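PDB 3BNV: Cj0977 from Campylobacter jejuni, which is of unknown molecular function but is a sigma28-regulated, nonflagellar virulence protein with a hot-dog fold. Local coordinates for residues Ala23-Cys28 and Gly37-Ile42; Asp43-Lys48 and Ala112-Thr117; Glu56-Ala59 and Leu64-Asp67; Ala68-Ala73 and Cys94-Pro99; Val77-Ile82 and Ser87-Ser92. All coordinates share one frame; numbering follows the deposited sequence.

Contact 1: residues Ala23-Cys28 and Gly37-Ile42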
# COMPACT_ATOMS: atom_id res chain seq x y z
N ALA A 23 -3.60 -17.81 -15.86
CA ALA A 23 -3.19 -19.23 -15.89
C ALA A 23 -1.76 -19.47 -15.41
O ALA A 23 -1.42 -20.58 -15.10
CB ALA A 23 -3.38 -19.81 -17.28
N GLU A 24 -0.94 -18.42 -15.36
CA GLU A 24 0.46 -18.56 -14.93
C GLU A 24 0.75 -18.01 -13.54
O GLU A 24 1.75 -18.37 -12.93
CB GLU A 24 1.40 -17.86 -15.92
CG GLU A 24 1.84 -18.69 -17.12
CD GLU A 24 2.18 -17.81 -18.33
OE1 GLU A 24 3.19 -17.09 -18.27
OE2 GLU A 24 1.43 -17.84 -19.33
N LEU A 25 -0.10 -17.12 -13.04
CA LEU A 25 0.20 -16.42 -11.80
C LEU A 25 0.02 -17.34 -10.60
O LEU A 25 -1.06 -17.87 -10.36
CB LEU A 25 -0.70 -15.18 -11.68
CG LEU A 25 -0.05 -13.84 -11.36
CD1 LEU A 25 0.68 -13.96 -10.08
CD2 LEU A 25 0.94 -13.50 -12.44
N LEU A 26 1.10 -17.54 -9.86
CA LEU A 26 1.07 -18.37 -8.65
C LEU A 26 0.94 -17.51 -7.40
O LEU A 26 0.52 -17.99 -6.35
CB LEU A 26 2.32 -19.26 -8.55
CG LEU A 26 2.48 -20.46 -9.50
CD1 LEU A 26 3.90 -21.01 -9.52
CD2 LEU A 26 1.51 -21.56 -9.13
N THR A 27 1.30 -16.23 -7.52
CA THR A 27 1.37 -15.33 -6.37
C THR A 27 0.05 -14.63 -6.11
O THR A 27 -0.66 -14.29 -7.03
CB THR A 27 2.47 -14.26 -6.57
OG1 THR A 27 2.70 -13.54 -5.35
CG2 THR A 27 2.06 -13.28 -7.63
N CYS A 28 -0.27 -14.40 -4.85
CA CYS A 28 -1.48 -13.63 -4.50
C CYS A 28 -2.73 -14.07 -5.26
O CYS A 28 -3.45 -13.24 -5.82
CB CYS A 28 -1.22 -12.13 -4.70
SG CYS A 28 0.27 -11.54 -3.81
N GLY A 37 -4.91 -3.70 -8.96
CA GLY A 37 -4.60 -3.73 -10.37
C GLY A 37 -4.63 -5.14 -10.94
O GLY A 37 -4.86 -6.12 -10.22
N THR A 38 -4.39 -5.23 -12.24
CA THR A 38 -4.35 -6.49 -12.95
C THR A 38 -3.01 -6.71 -13.64
O THR A 38 -2.46 -5.81 -14.25
CB THR A 38 -5.41 -6.50 -14.02
OG1 THR A 38 -6.69 -6.39 -13.40
CG2 THR A 38 -5.34 -7.74 -14.83
N ILE A 39 -2.49 -7.93 -13.54
CA ILE A 39 -1.24 -8.27 -14.20
C ILE A 39 -1.53 -8.55 -15.66
O ILE A 39 -2.45 -9.29 -15.99
CB ILE A 39 -0.61 -9.49 -13.57
CG1 ILE A 39 -0.60 -9.36 -12.06
CG2 ILE A 39 0.81 -9.69 -14.09
CD1 ILE A 39 0.27 -8.23 -11.54
N ILE A 40 -0.73 -7.97 -16.54
CA ILE A 40 -1.08 -7.78 -17.94
C ILE A 40 -0.02 -8.47 -18.81
O ILE A 40 -0.21 -8.72 -19.99
CB ILE A 40 -1.13 -6.23 -18.16
CG1 ILE A 40 -2.07 -5.79 -19.22
CG2 ILE A 40 0.19 -5.66 -18.61
CD1 ILE A 40 -1.59 -4.45 -19.76
N GLU A 41 1.12 -8.77 -18.18
CA GLU A 41 2.20 -9.48 -18.83
C GLU A 41 3.20 -9.96 -17.79
O GLU A 41 3.46 -9.28 -16.78
CB GLU A 41 2.89 -8.59 -19.86
CG GLU A 41 4.20 -9.13 -20.35
CD GLU A 41 4.72 -8.41 -21.58
OE1 GLU A 41 5.67 -8.96 -22.19
OE2 GLU A 41 4.18 -7.32 -21.94
N ILE A 42 3.72 -11.17 -18.00
CA ILE A 42 4.77 -11.68 -17.12
C ILE A 42 5.77 -12.50 -17.89
O ILE A 42 5.50 -12.95 -18.97
CB ILE A 42 4.26 -12.50 -15.93
CG1 ILE A 42 3.96 -13.93 -16.34
CG2 ILE A 42 3.04 -11.88 -15.30
CD1 ILE A 42 3.68 -14.79 -15.12

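Contact 2: residues Asp43-Lys48 and Ala112-Thr117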
# COMPACT_ATOMS: atom_id res chain seq x y z
N ASP A 43 6.94 -12.64 -17.31
CA ASP A 43 8.05 -13.34 -17.92
C ASP A 43 9.05 -13.55 -16.79
O ASP A 43 8.86 -13.07 -15.66
CB ASP A 43 8.68 -12.46 -19.01
CG ASP A 43 9.28 -13.26 -20.19
OD1 ASP A 43 9.55 -12.62 -21.24
OD2 ASP A 43 9.47 -14.51 -20.11
N LYS A 44 10.13 -14.25 -17.10
CA LYS A 44 11.20 -14.41 -16.13
C LYS A 44 11.66 -13.04 -15.60
O LYS A 44 12.09 -12.18 -16.39
CB LYS A 44 12.38 -15.11 -16.81
CG LYS A 44 13.55 -15.32 -15.90
CD LYS A 44 13.17 -16.24 -14.77
CE LYS A 44 14.35 -17.09 -14.34
NZ LYS A 44 15.25 -16.35 -13.40
N ASN A 45 11.55 -12.83 -14.29
CA ASN A 45 12.09 -11.60 -13.69
C ASN A 45 11.38 -10.34 -14.13
O ASN A 45 11.94 -9.25 -14.03
CB ASN A 45 13.59 -11.45 -13.97
CG ASN A 45 14.46 -12.29 -13.04
OD1 ASN A 45 14.06 -12.61 -11.91
ND2 ASN A 45 15.65 -12.65 -13.50
N TYR A 46 10.16 -10.49 -14.62
CA TYR A 46 9.50 -9.37 -15.26
C TYR A 46 7.98 -9.45 -15.13
O TYR A 46 7.39 -10.53 -15.23
CB TYR A 46 9.89 -9.29 -16.73
CG TYR A 46 9.09 -8.26 -17.49
CD1 TYR A 46 7.94 -8.63 -18.21
CD2 TYR A 46 9.44 -6.93 -17.45
CE1 TYR A 46 7.20 -7.68 -18.88
CE2 TYR A 46 8.70 -5.98 -18.11
CZ TYR A 46 7.59 -6.35 -18.83
OH TYR A 46 6.87 -5.36 -19.48
N ALA A 47 7.34 -8.30 -14.92
CA ALA A 47 5.89 -8.22 -14.94
C ALA A 47 5.38 -6.81 -15.27
O ALA A 47 6.03 -5.81 -14.96
CB ALA A 47 5.31 -8.69 -13.63
N LYS A 48 4.22 -6.75 -15.90
CA LYS A 48 3.60 -5.47 -16.26
C LYS A 48 2.17 -5.45 -15.74
O LYS A 48 1.45 -6.44 -15.85
CB LYS A 48 3.59 -5.32 -17.78
CG LYS A 48 3.65 -3.88 -18.27
CD LYS A 48 3.56 -3.80 -19.81
CE LYS A 48 3.86 -2.37 -20.34
NZ LYS A 48 4.41 -2.32 -21.77
N ALA A 112 13.04 -7.64 -11.82
CA ALA A 112 13.73 -8.24 -10.68
C ALA A 112 15.20 -8.32 -10.99
O ALA A 112 15.58 -8.76 -12.06
CB ALA A 112 13.18 -9.62 -10.43
N LEU A 113 16.05 -7.89 -10.06
CA LEU A 113 17.49 -8.00 -10.25
C LEU A 113 17.87 -9.47 -10.26
O LEU A 113 17.45 -10.22 -9.38
CB LEU A 113 18.24 -7.26 -9.15
CG LEU A 113 18.21 -5.75 -9.32
CD1 LEU A 113 18.96 -5.01 -8.18
CD2 LEU A 113 18.76 -5.35 -10.74
N PHE A 114 18.67 -9.84 -11.26
CA PHE A 114 19.03 -11.22 -11.54
C PHE A 114 19.65 -11.89 -10.33
O PHE A 114 20.52 -11.33 -9.67
CB PHE A 114 20.01 -11.22 -12.72
CG PHE A 114 20.47 -12.58 -13.15
CD1 PHE A 114 21.64 -13.13 -12.64
CD2 PHE A 114 19.77 -13.29 -14.12
CE1 PHE A 114 22.09 -14.37 -13.07
CE2 PHE A 114 20.23 -14.54 -14.55
CZ PHE A 114 21.38 -15.07 -14.02
N ASP A 115 19.18 -13.10 -10.04
CA ASP A 115 19.60 -13.83 -8.85
C ASP A 115 18.94 -15.21 -8.80
O ASP A 115 17.89 -15.39 -8.18
CB ASP A 115 19.25 -13.04 -7.59
CG ASP A 115 19.94 -13.59 -6.36
OD1 ASP A 115 20.63 -14.63 -6.46
OD2 ASP A 115 19.78 -12.97 -5.28
N GLU A 116 19.56 -16.18 -9.44
CA GLU A 116 19.01 -17.53 -9.41
C GLU A 116 19.46 -18.34 -8.19
O GLU A 116 19.25 -19.54 -8.13
CB GLU A 116 19.28 -18.28 -10.73
CG GLU A 116 18.19 -18.03 -11.80
CD GLU A 116 18.16 -19.06 -12.94
OE1 GLU A 116 18.83 -20.13 -12.83
OE2 GLU A 116 17.44 -18.81 -13.94
N THR A 117 20.04 -17.68 -7.19
CA THR A 117 20.43 -18.42 -5.98
C THR A 117 19.51 -18.09 -4.80
O THR A 117 18.77 -18.95 -4.32
CB THR A 117 21.92 -18.20 -5.54
OG1 THR A 117 22.04 -16.96 -4.82
CG2 THR A 117 22.88 -18.22 -6.77
O HOH W 1 17.89 -14.20 -11.97

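Contact 3: residues Glu56-Ala59 and Leu64-Asp67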
# COMPACT_ATOMS: atom_id res chain seq x y z
N GLU A 56 -13.32 4.00 -4.97
CA GLU A 56 -13.03 3.30 -3.72
C GLU A 56 -11.67 3.62 -3.13
O GLU A 56 -11.39 3.26 -1.99
CB GLU A 56 -13.20 1.78 -3.90
CG GLU A 56 -14.69 1.39 -3.99
CD GLU A 56 -14.92 -0.12 -4.01
OE1 GLU A 56 -13.97 -0.85 -4.40
OE2 GLU A 56 -16.05 -0.56 -3.65
N MSE A 57 -10.82 4.28 -3.91
CA MSE A 57 -9.48 4.61 -3.45
C MSE A 57 -9.24 6.10 -3.18
O MSE A 57 -8.12 6.51 -2.91
CB MSE A 57 -8.42 4.02 -4.38
CG MSE A 57 -8.99 3.32 -5.60
SE MSE A 57 -7.65 2.60 -6.84
CE MSE A 57 -6.39 4.06 -6.74
N VAL A 58 -10.28 6.92 -3.24
CA VAL A 58 -10.11 8.35 -3.02
C VAL A 58 -9.77 8.67 -1.58
O VAL A 58 -10.21 7.98 -0.68
CB VAL A 58 -11.36 9.17 -3.42
CG1 VAL A 58 -11.65 9.03 -4.91
CG2 VAL A 58 -12.56 8.78 -2.53
N ALA A 59 -9.01 9.74 -1.38
CA ALA A 59 -8.72 10.26 -0.06
C ALA A 59 -9.69 11.36 0.28
O ALA A 59 -9.97 11.61 1.45
CB ALA A 59 -7.32 10.81 -0.04
N LEU A 64 -8.61 12.90 -5.32
CA LEU A 64 -7.25 12.57 -5.01
C LEU A 64 -7.20 11.12 -4.53
O LEU A 64 -8.00 10.70 -3.70
CB LEU A 64 -6.71 13.53 -3.95
CG LEU A 64 -5.32 13.25 -3.37
CD1 LEU A 64 -4.30 13.64 -4.36
CD2 LEU A 64 -5.15 14.03 -2.06
N ILE A 65 -6.28 10.35 -5.08
CA ILE A 65 -6.18 8.93 -4.83
C ILE A 65 -5.16 8.68 -3.74
O ILE A 65 -4.01 9.09 -3.85
CB ILE A 65 -5.75 8.22 -6.12
CG1 ILE A 65 -6.76 8.50 -7.23
CG2 ILE A 65 -5.64 6.74 -5.93
CD1 ILE A 65 -8.07 7.68 -7.15
N PHE A 66 -5.58 7.97 -2.68
CA PHE A 66 -4.71 7.66 -1.57
C PHE A 66 -3.48 6.97 -2.10
O PHE A 66 -3.59 6.00 -2.85
CB PHE A 66 -5.42 6.72 -0.63
CG PHE A 66 -4.78 6.58 0.70
CD1 PHE A 66 -4.55 5.33 1.26
CD2 PHE A 66 -4.44 7.71 1.45
CE1 PHE A 66 -4.00 5.19 2.52
CE2 PHE A 66 -3.89 7.59 2.70
CZ PHE A 66 -3.66 6.32 3.24
N ASP A 67 -2.30 7.44 -1.70
CA ASP A 67 -1.05 6.95 -2.26
C ASP A 67 -0.84 5.45 -2.05
O ASP A 67 -0.23 4.78 -2.90
CB ASP A 67 0.11 7.75 -1.69
CG ASP A 67 0.10 9.22 -2.14
OD1 ASP A 67 -0.02 10.15 -1.28
OD2 ASP A 67 0.25 9.47 -3.35

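Contact 4: residues Ala68-Ala73 and Cys94-Pro99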
# COMPACT_ATOMS: atom_id res chain seq x y z
N ALA A 68 -1.35 4.89 -0.97
CA ALA A 68 -1.16 3.47 -0.68
C ALA A 68 -1.65 2.56 -1.78
O ALA A 68 -1.14 1.44 -1.95
CB ALA A 68 -1.81 3.11 0.62
N PHE A 69 -2.63 3.00 -2.55
CA PHE A 69 -3.11 2.15 -3.65
C PHE A 69 -2.08 2.04 -4.74
O PHE A 69 -1.97 1.02 -5.41
CB PHE A 69 -4.45 2.61 -4.18
CG PHE A 69 -5.52 2.48 -3.17
CD1 PHE A 69 -6.03 1.24 -2.87
CD2 PHE A 69 -5.93 3.57 -2.42
CE1 PHE A 69 -6.99 1.08 -1.91
CE2 PHE A 69 -6.87 3.43 -1.46
CZ PHE A 69 -7.41 2.18 -1.19
N ILE A 70 -1.28 3.09 -4.90
CA ILE A 70 -0.22 3.01 -5.87
C ILE A 70 0.75 1.99 -5.34
O ILE A 70 1.23 1.13 -6.09
CB ILE A 70 0.49 4.32 -6.02
CG1 ILE A 70 -0.48 5.42 -6.39
CG2 ILE A 70 1.56 4.24 -7.06
CD1 ILE A 70 0.18 6.82 -6.15
N PHE A 71 1.03 2.05 -4.03
CA PHE A 71 1.94 1.09 -3.44
C PHE A 71 1.36 -0.31 -3.59
O PHE A 71 2.05 -1.22 -4.02
CB PHE A 71 2.21 1.38 -1.97
CG PHE A 71 3.16 0.38 -1.30
CD1 PHE A 71 2.67 -0.73 -0.64
CD2 PHE A 71 4.54 0.55 -1.34
CE1 PHE A 71 3.55 -1.64 -0.03
CE2 PHE A 71 5.39 -0.37 -0.75
CZ PHE A 71 4.89 -1.45 -0.09
N ALA A 72 0.09 -0.48 -3.29
CA ALA A 72 -0.50 -1.78 -3.46
C ALA A 72 -0.23 -2.32 -4.85
O ALA A 72 0.17 -3.46 -5.00
CB ALA A 72 -1.98 -1.74 -3.19
N ALA A 73 -0.45 -1.51 -5.88
CA ALA A 73 -0.25 -1.98 -7.23
C ALA A 73 1.24 -2.38 -7.41
O ALA A 73 1.54 -3.44 -7.95
CB ALA A 73 -0.67 -0.93 -8.21
N CYS A 94 10.22 3.65 -1.65
CA CYS A 94 9.44 4.26 -2.76
C CYS A 94 9.55 5.76 -2.85
O CYS A 94 9.70 6.45 -1.84
CB CYS A 94 7.96 3.93 -2.67
SG CYS A 94 7.59 2.23 -2.37
N PHE A 95 9.43 6.25 -4.08
CA PHE A 95 9.21 7.67 -4.38
C PHE A 95 7.85 7.83 -5.07
O PHE A 95 7.55 7.13 -6.03
CB PHE A 95 10.31 8.23 -5.29
CG PHE A 95 11.68 8.14 -4.70
CD1 PHE A 95 12.17 9.14 -3.88
CD2 PHE A 95 12.49 7.01 -4.95
CE1 PHE A 95 13.43 9.02 -3.32
CE2 PHE A 95 13.75 6.90 -4.38
CZ PHE A 95 14.21 7.90 -3.57
N PHE A 96 7.06 8.77 -4.58
CA PHE A 96 5.80 9.15 -5.19
C PHE A 96 5.94 10.54 -5.75
O PHE A 96 5.78 11.50 -5.03
CB PHE A 96 4.73 9.22 -4.12
CG PHE A 96 4.52 7.92 -3.39
CD1 PHE A 96 5.24 7.63 -2.24
CD2 PHE A 96 3.60 7.02 -3.83
CE1 PHE A 96 5.02 6.46 -1.57
CE2 PHE A 96 3.39 5.86 -3.16
CZ PHE A 96 4.10 5.57 -2.03
N TYR A 97 6.22 10.65 -7.04
CA TYR A 97 6.53 11.96 -7.63
C TYR A 97 5.33 12.87 -7.76
O TYR A 97 5.44 14.08 -7.73
CB TYR A 97 7.19 11.79 -9.01
CG TYR A 97 8.44 10.95 -8.99
CD1 TYR A 97 9.54 11.34 -8.25
CD2 TYR A 97 8.52 9.78 -9.72
CE1 TYR A 97 10.71 10.58 -8.22
CE2 TYR A 97 9.68 9.01 -9.71
CZ TYR A 97 10.77 9.41 -8.96
OH TYR A 97 11.93 8.66 -8.94
N ALA A 98 4.15 12.28 -7.91
CA ALA A 98 2.93 13.05 -8.07
C ALA A 98 1.78 12.14 -7.73
O ALA A 98 1.82 10.95 -8.01
CB ALA A 98 2.82 13.54 -9.46
N PRO A 99 0.72 12.70 -7.12
CA PRO A 99 -0.40 11.82 -6.77
C PRO A 99 -1.27 11.57 -7.96
O PRO A 99 -1.33 12.37 -8.86
CB PRO A 99 -1.16 12.66 -5.76
CG PRO A 99 -0.92 14.06 -6.23
CD PRO A 99 0.48 14.10 -6.74

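Contact 5: residues Val77-Ile82 and Ser87-Ser92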
# COMPACT_ATOMS: atom_id res chain seq x y z
N VAL A 77 2.60 -6.12 -8.62
CA VAL A 77 3.44 -6.39 -9.79
C VAL A 77 4.89 -6.80 -9.42
O VAL A 77 5.52 -7.60 -10.11
CB VAL A 77 3.40 -5.25 -10.83
CG1 VAL A 77 4.30 -4.11 -10.43
CG2 VAL A 77 3.85 -5.74 -12.14
N ALA A 78 5.44 -6.30 -8.32
CA ALA A 78 6.73 -6.81 -7.84
C ALA A 78 6.67 -8.31 -7.58
O ALA A 78 7.53 -9.07 -8.02
CB ALA A 78 7.17 -6.12 -6.57
N GLN A 79 5.66 -8.74 -6.84
CA GLN A 79 5.54 -10.16 -6.59
C GLN A 79 5.28 -10.93 -7.86
O GLN A 79 5.79 -12.02 -8.02
CB GLN A 79 4.47 -10.46 -5.56
CG GLN A 79 4.76 -9.90 -4.18
CD GLN A 79 3.97 -10.61 -3.12
OE1 GLN A 79 4.23 -11.77 -2.84
NE2 GLN A 79 2.99 -9.94 -2.54
N ALA A 80 4.53 -10.36 -8.80
CA ALA A 80 4.29 -11.08 -10.04
C ALA A 80 5.57 -11.29 -10.85
O ALA A 80 5.68 -12.24 -11.61
CB ALA A 80 3.27 -10.40 -10.85
N SER A 81 6.54 -10.40 -10.69
CA SER A 81 7.80 -10.49 -11.42
C SER A 81 8.64 -11.67 -10.97
O SER A 81 9.50 -12.12 -11.70
CB SER A 81 8.62 -9.22 -11.24
OG SER A 81 9.14 -9.15 -9.92
N ILE A 82 8.40 -12.16 -9.76
CA ILE A 82 9.08 -13.33 -9.23
C ILE A 82 8.21 -14.56 -9.40
O ILE A 82 8.69 -15.65 -9.68
CB ILE A 82 9.33 -13.16 -7.73
CG1 ILE A 82 10.20 -11.93 -7.51
CG2 ILE A 82 9.96 -14.45 -7.13
CD1 ILE A 82 11.30 -11.83 -8.54
N SER A 87 5.35 -16.29 -1.26
CA SER A 87 6.25 -15.17 -1.11
C SER A 87 5.59 -14.05 -0.34
O SER A 87 4.37 -13.99 -0.23
CB SER A 87 6.72 -14.66 -2.47
OG SER A 87 5.66 -14.01 -3.12
N VAL A 88 6.41 -13.17 0.20
CA VAL A 88 5.93 -11.98 0.84
C VAL A 88 6.91 -10.88 0.54
O VAL A 88 8.00 -11.15 0.00
CB VAL A 88 5.79 -12.16 2.37
CG1 VAL A 88 4.94 -13.36 2.69
CG2 VAL A 88 7.15 -12.26 3.04
N ILE A 89 6.54 -9.64 0.85
CA ILE A 89 7.53 -8.56 0.77
C ILE A 89 8.01 -8.16 2.15
O ILE A 89 7.23 -8.21 3.09
CB ILE A 89 7.06 -7.38 -0.06
CG1 ILE A 89 6.08 -6.50 0.70
CG2 ILE A 89 6.49 -7.87 -1.37
CD1 ILE A 89 5.62 -5.27 -0.09
N ILE A 90 9.29 -7.82 2.28
CA ILE A 90 9.87 -7.61 3.60
C ILE A 90 10.40 -6.23 3.79
O ILE A 90 10.77 -5.85 4.89
CB ILE A 90 10.99 -8.55 3.87
CG1 ILE A 90 12.03 -8.46 2.76
CG2 ILE A 90 10.46 -9.94 4.06
CD1 ILE A 90 13.35 -8.98 3.17
N GLY A 91 10.46 -5.48 2.70
CA GLY A 91 10.98 -4.12 2.76
C GLY A 91 10.69 -3.37 1.48
O GLY A 91 10.55 -3.98 0.42
N SER A 92 10.59 -2.04 1.57
CA SER A 92 10.46 -1.21 0.36
C SER A 92 11.02 0.20 0.52
O SER A 92 11.12 0.73 1.64
CB SER A 92 9.00 -1.14 -0.12
OG SER A 92 8.15 -0.87 0.97

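Contact 1: residues Ala23-Cys28 and Gly37-Ile42
Leu25 and Ile42 bring the loop that follows helix 15-22 against 38-43, an edge strand of the chain's hot-dog sheet. Their side chains meet at a slant, CD2 of Leu25 lying 3.9 Å from CG2 of Ile42. The same leucine methyl also faces Ile39, with 4.2 Å between Leu25 CD2 and Ile39 CG2, so one branch of Leu25 bears on two strand residues. In Ile39, chi1 of -47° sets CG1 beside the backbone N and leaves CG2 anti to it, and CG2 is the atom that meets Leu25. Glu24 passes Ile42 in the reverse direction: the chain of the glutamate runs out along the isoleucine, and its carboxylate oxygen OE1 ends beside a methylene rather than a polar partner of the strand. No hydrogen bond spans the two segments, and the contact is therefore one of apolar packing, sheltered at Ile39 and exposed at Glu24 in the assembly. Asn83 hydrogen-bonds to Leu26 N and Glu24 O, outside this contact. On the strand, Ile40 and Glu41 both face Lys48 in a classic beta bulge, an interruption of regular pairing just before Ile42. At the exposed end, Glu24 OE1 lies 3.8 Å from Ile42 CG1.

Contact 2: residues Asp43-Lys48 and Ala112-Thr117
Asn45 and Ala112 make the one direct backbone bond of the contact, between the hairpin turn joining strands 38-43 and 46-52 and the end of strand 105-112. The bond from Ala112 N to Asn45 O, 2.9 Å, is nearly straight (174°). The acceptor belongs to a type II turn from Asp43 to Tyr46, in which Asn45 has positive phi (66°).

Charge pairing is looser. Lys44 NZ and Glu116 OE2 form a salt bridge with a weak hydrogen bond of 3.3 Å; the lysine bends at each torsion beyond CG to bring its ammonium there, between exposed residues.

Water supplies a third link, accepting from Asn45 ND2 at 3.1 Å and from Asp115 N. The other end of the amide, OD1, is hydrogen-bonded by Arg121. In van der Waals contact, Ala112 CB sits 3.5 Å from the amide oxygen OD1 of Asn45. Within the loop, Asp115 OD1 accepts from Thr117 N in an Asx turn.

The contact lies at the surface, at one end of the sheet, where strand 46-52 runs antiparallel to 105-112; helix 67-82 packs Ile82 on Ala112, and strand 120-129 contributes Arg121 and Val123 beside it.

Contact 3: residues Glu56-Ala59 and Leu64-Asp67
The ring of Phe66 meets Ala59 obliquely, so that the methyl group addresses neither a face nor an edge squarely; Ala59 CB is 4.5 Å from Phe66 CD2. With CG opposite the backbone N (chi1 -166°), the phenyl group extends away from segment 56-59, and Asn75 of the second subunit packs against it.

The flat peptide groups carry the stronger part of the contact. Phe66 N donates to Met57 O at 2.9 Å with 161° at hydrogen, and Ala59 N donates to Leu64 O at 2.7 Å with 169°. The two bonds flank a single antiparallel bridge, Val58 and Ile65 being its non-hydrogen-bonded pair, with their CA atoms 4.4 Å apart. Between them, Val58 CA makes a CA-H...O contact of 3.2 Å to Leu64 O, so this carbonyl receives an amide and a weaker carbon donor together.

Side chains add apolar cover. Val58 CG1 approaches Ile65 CD1, and Ala59 CB lies 4.4 Å from Leu64 CD2. Met57, present as selenomethionine, lies beside Ile65, although the position of its terminal methyl is doubtful. Leu64 also rests on Pro99, and the backbone of Ile65 pairs with Leu100.

The chemistry is thus that of a minimal beta pair closing a short loop before helix 67-82: two nearly straight amide bonds fix the backbones, and apolar side chains of Val58, Ala59, Leu64 and Ile65 pack around them. Ile148 of the second subunit packs on Leu64, which places the loop at the dimer interface.

Contact 4: residues Ala68-Ala73 and Cys94-Pro99
Ile70 points from helix 67-82 toward strand 87-96, and its longer branch ends at Phe96. From CB, CG1 lies beside the backbone N and anti to the carbonyl carbon (chi1 -57°) and carries the chain outward, while CG2 stands opposite that nitrogen. CG1 then extends to CD1, and this terminal methyl makes the contact: Ile70 CD1 is 4.1 Å from Phe96 CD2, at the edge of the ring and near its plane. The two side chains slide past one another in opposite directions. Phe96 starts out to the flank of the helix, but its ring swings closer and so brings the CD2 edge to the methyl. Ile70 also touches Leu106 of strand 105-112, Phe135 of strand 132-143 and Leu100, and the Phe96 ring meets that of Phe135.

The next residue, Phe71, receives the sulfur of Cys94. The thiol SG sits 3.6 Å from Phe71 CD2 and 4.8 Å from the ring centroid, 89° off the ring normal, which puts it in the ring plane at the edge. This is a sulfur-aromatic contact made with the ring's C-H rim. Phe71 also stacks on Phe71 of the second subunit, and Cys94 and Phe95 pair with an antiparallel strand of that subunit, which continues the sheet across the interface.

No hydrogen bond joins the two segments. What holds the central hot-dog helix to the strand here is buried carbon and sulfur, with both rings engaged through their edges; the approach of sulfur to C-H groups probably adds a modest electrostatic attraction.

Contact 5: residues Val77-Ile82 and Ser87-Ser92
Gln79 stretches from the last turns of helix 67-82 to Ser87 at the start of strand 87-96, and its extended chain carries the amide to the serine. CG lies opposite the carbonyl carbon (chi1 -64°) and the chain runs straight on beyond it, which takes the amide clear of the helix. Ser87 answers with its hydroxyl tucked between its backbone N and carbonyl carbon. The result is a hydrogen bond in which Ser87 OG donates to Gln79 OE1 at 2.7 Å, in the carbonyl plane and with a C=O...donor angle of 152°. Gln79 OE1 also comes within 3.4 Å of Ser87 O, but two acceptors do not bond. The other end of the amide, NE2, gives a weak hydrogen bond to Asn75 OD1 one helical turn earlier.

Nearer the helix backbone, the aliphatic part of Gln79 rests on Ile89: CG of Gln79 is 3.9 Å from CG2 of Ile89, the side chains crossing at about a right angle.

The axes of the two segments pass 9.4 Å apart, their directions 126° from each other. Strands 46-52, 105-112 and 120-129 pack on the helix through Val77, Ala78 and Ser81, while strand 132-143 runs antiparallel beside 87-96; Phe66 of the second subunit rests on Gln79, and further along, Gly91 and Ser92 pair with a strand of that subunit.

How the contacts relate
Contact 1 closes first along the chain. Contact 2 then spans a long loop in which contacts 3, 4 and 5 lie, contact 5 nested within contact 4. Contacts 1 and 2 share the hairpin of strands 38-43 and 46-52, with centres about 14 Å apart. Contacts 4 and 5 pack the two ends of helix 67-82 on strand 87-96 of a sheet that curves round it, as in a hot-dog fold; with centres about 15 Å apart, they meet where Phe71 approaches Ser92 and Ile89. Contact 3, some 30 Å between centres from contact 2, leads into that helix beside contact 4. Contacts 3, 4 and 5 meet the second subunit broadly, contact 1 through a single residue.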